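PDB 4TUF: major extracellular endoglucanase from Xanthomonas campestris pv. campestris, which hydrolyses internal beta-1,4-glucosidic linkages in cellulose, lichenin and cereal beta-D-glucans, this chain being its family 5 catalytic domain. Local coordinates for residues A39-W42 against K43-I46. Residues are numbered along the deposited sequence; the frame is centred on the assembly and turned at random.
Sequences ARNW and KDMI
Asn41 turns its side-chain carbonyl back onto the first turn of helix 42-51, where OD1 accepts from Asp44 N at 3.0 Å. With CG anti to the backbone N (chi1 172°) the amide swings over the start of the helix; Asp44 N meets OD1 from slightly outside the carbonyl plane. ND2 of the same amide donates to Arg79 O, so both ends of the group are held and its rotation is fixed. After the cap the regular i to i+4 helical bonds begin, Met45 N to Asn41 O at 2.9 Å and Ile46 N to Trp42 O at 3.1 Å.

The tight side is built round Trp42. The aliphatic chain of Lys43 runs alongside the indole, its CG 4.2 Å from the centroid of the six-membered ring and almost straight above it, a CH-pi contact. Ile46 CD1 comes obliquely to Trp42 CE3 at 3.9 Å. Trp42 NE1 donates to Asp82 OD1, and the ring also touches Lys94 and Glu98 of helix 88-102. Outside the two segments, Lys43 NZ pairs with a bound dihydrogenphosphate.

The open side is limited to exposed Asp44 and partly exposed Arg40, whose NH1 donates to Trp329 O and Gln48 OE1. Arg40 CB touches Met45 SD at 4.0 Å, but Met45 itself is buried against Met34 and Trp314.

Asn41 is thus a classic asparagine N-cap, here starting the helix that follows strand 16-23 in the TIM barrel.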
ATOM      1  N   ALA A  39     -16.299 -15.061  -8.539  1.00 53.00           N
ATOM      2  CA  ALA A  39     -16.999 -15.668  -7.415  1.00 55.98           C
ATOM      3  C   ALA A  39     -18.017 -14.725  -6.775  1.00 55.99           C
ATOM      4  O   ALA A  39     -18.990 -15.174  -6.168  1.00 50.72           O
ATOM      5  CB  ALA A  39     -15.995 -16.132  -6.376  1.00 47.49           C
ATOM      6  N   ARG A  40     -17.791 -13.422  -6.916  1.00 57.55           N
ATOM      7  CA  ARG A  40     -18.592 -12.420  -6.219  1.00 54.32           C
ATOM      8  C   ARG A  40     -19.020 -11.263  -7.120  1.00 52.49           C
ATOM      9  O   ARG A  40     -18.433 -11.032  -8.178  1.00 52.49           O
ATOM     10  CB  ARG A  40     -17.810 -11.858  -5.026  1.00 50.05           C
ATOM     11  CG  ARG A  40     -17.331 -12.900  -4.028  1.00 48.71           C
ATOM     12  CD  ARG A  40     -18.470 -13.431  -3.172  1.00 52.03           C
ATOM     13  NE  ARG A  40     -19.226 -12.364  -2.518  1.00 56.26           N
ATOM     14  CZ  ARG A  40     -18.807 -11.684  -1.453  1.00 52.04           C
ATOM     15  NH1 ARG A  40     -17.627 -11.948  -0.912  1.00 47.59           N
ATOM     16  NH2 ARG A  40     -19.568 -10.733  -0.930  1.00 52.65           N
ATOM     17  N   ASN A  41     -20.046 -10.538  -6.685  1.00 45.00           N
ATOM     18  CA  ASN A  41     -20.433  -9.278  -7.311  1.00 44.47           C
ATOM     19  C   ASN A  41     -19.604  -8.144  -6.725  1.00 45.46           C
ATOM     20  O   ASN A  41     -19.502  -8.016  -5.505  1.00 49.23           O
ATOM     21  CB  ASN A  41     -21.925  -9.012  -7.112  1.00 46.32           C
ATOM     22  CG  ASN A  41     -22.335  -7.628  -7.565  1.00 50.39           C
ATOM     23  OD1 ASN A  41     -22.404  -6.696  -6.766  1.00 50.42           O
ATOM     24  ND2 ASN A  41     -22.606  -7.484  -8.855  1.00 50.98           N
ATOM     25  N   TRP A  42     -19.009  -7.330  -7.590  1.00 47.32           N
ATOM     26  CA  TRP A  42     -18.015  -6.348  -7.150  1.00 47.54           C
ATOM     27  C   TRP A  42     -18.588  -5.349  -6.143  1.00 49.99           C
ATOM     28  O   TRP A  42     -17.940  -5.020  -5.155  1.00 49.95           O
ATOM     29  CB  TRP A  42     -17.429  -5.602  -8.356  1.00 43.63           C
ATOM     30  CG  TRP A  42     -18.409  -4.702  -9.042  1.00 45.00           C
ATOM     31  CD1 TRP A  42     -19.384  -5.064  -9.937  1.00 48.93           C
ATOM     32  CD2 TRP A  42     -18.518  -3.286  -8.885  1.00 42.98           C
ATOM     33  NE1 TRP A  42     -20.088  -3.954 -10.344  1.00 48.42           N
ATOM     34  CE2 TRP A  42     -19.576  -2.851  -9.710  1.00 47.74           C
ATOM     35  CE3 TRP A  42     -17.821  -2.341  -8.127  1.00 37.30           C
ATOM     36  CZ2 TRP A  42     -19.951  -1.515  -9.795  1.00 50.76           C
ATOM     37  CZ3 TRP A  42     -18.193  -1.018  -8.211  1.00 42.20           C
ATOM     38  CH2 TRP A  42     -19.247  -0.614  -9.040  1.00 46.46           C
ATOM     39  N   LYS A  43     -19.809  -4.884  -6.395  1.00 55.64           N
ATOM     40  CA  LYS A  43     -20.464  -3.924  -5.514  1.00 49.46           C
ATOM     41  C   LYS A  43     -20.757  -4.549  -4.150  1.00 50.69           C
ATOM     42  O   LYS A  43     -20.567  -3.910  -3.113  1.00 54.49           O
ATOM     43  CB  LYS A  43     -21.758  -3.412  -6.150  1.00 45.54           C
ATOM     44  CG  LYS A  43     -21.959  -1.907  -6.086  1.00 50.08           C
ATOM     45  CD  LYS A  43     -23.435  -1.558  -6.259  1.00 62.93           C
ATOM     46  CE  LYS A  43     -23.647  -0.114  -6.706  1.00 70.82           C
ATOM     47  NZ  LYS A  43     -23.300   0.085  -8.146  1.00 71.73           N
ATOM     48  N   ASP A  44     -21.211  -5.800  -4.151  1.00 45.79           N
ATOM     49  CA  ASP A  44     -21.529  -6.496  -2.908  1.00 54.69           C
ATOM     50  C   ASP A  44     -20.277  -6.794  -2.087  1.00 48.03           C
ATOM     51  O   ASP A  44     -20.313  -6.777  -0.860  1.00 44.80           O
ATOM     52  CB  ASP A  44     -22.291  -7.792  -3.196  1.00 71.98           C
ATOM     53  CG  ASP A  44     -23.738  -7.540  -3.600  1.00 94.09           C
ATOM     54  OD1 ASP A  44     -24.083  -6.368  -3.884  1.00 98.09           O
ATOM     55  OD2 ASP A  44     -24.530  -8.510  -3.640  1.00101.98           O
ATOM     56  N   MET A  45     -19.168  -7.063  -2.766  1.00 45.75           N
ATOM     57  CA  MET A  45     -17.910  -7.327  -2.081  1.00 42.26           C
ATOM     58  C   MET A  45     -17.364  -6.059  -1.412  1.00 44.87           C
ATOM     59  O   MET A  45     -16.748  -6.119  -0.350  1.00 47.27           O
ATOM     60  CB  MET A  45     -16.886  -7.904  -3.059  1.00 40.87           C
ATOM     61  CG  MET A  45     -15.661  -8.495  -2.389  1.00 45.89           C
ATOM     62  SD  MET A  45     -14.838  -9.746  -3.390  1.00 56.85           S
ATOM     63  CE  MET A  45     -14.327  -8.776  -4.797  1.00 36.70           C
ATOM     64  N   ILE A  46     -17.593  -4.907  -2.034  1.00 44.96           N
ATOM     65  CA  ILE A  46     -17.203  -3.641  -1.426  1.00 45.08           C
ATOM     66  C   ILE A  46     -18.072  -3.365  -0.203  1.00 44.57           C
ATOM     67  O   ILE A  46     -17.570  -2.987   0.854  1.00 40.95           O
ATOM     68  CB  ILE A  46     -17.317  -2.475  -2.427  1.00 43.59           C
ATOM     69  CG1 ILE A  46     -16.196  -2.560  -3.465  1.00 43.13           C
ATOM     70  CG2 ILE A  46     -17.270  -1.134  -1.707  1.00 39.68           C
ATOM     71  CD1 ILE A  46     -16.321  -1.537  -4.567  1.00 44.94           C
TER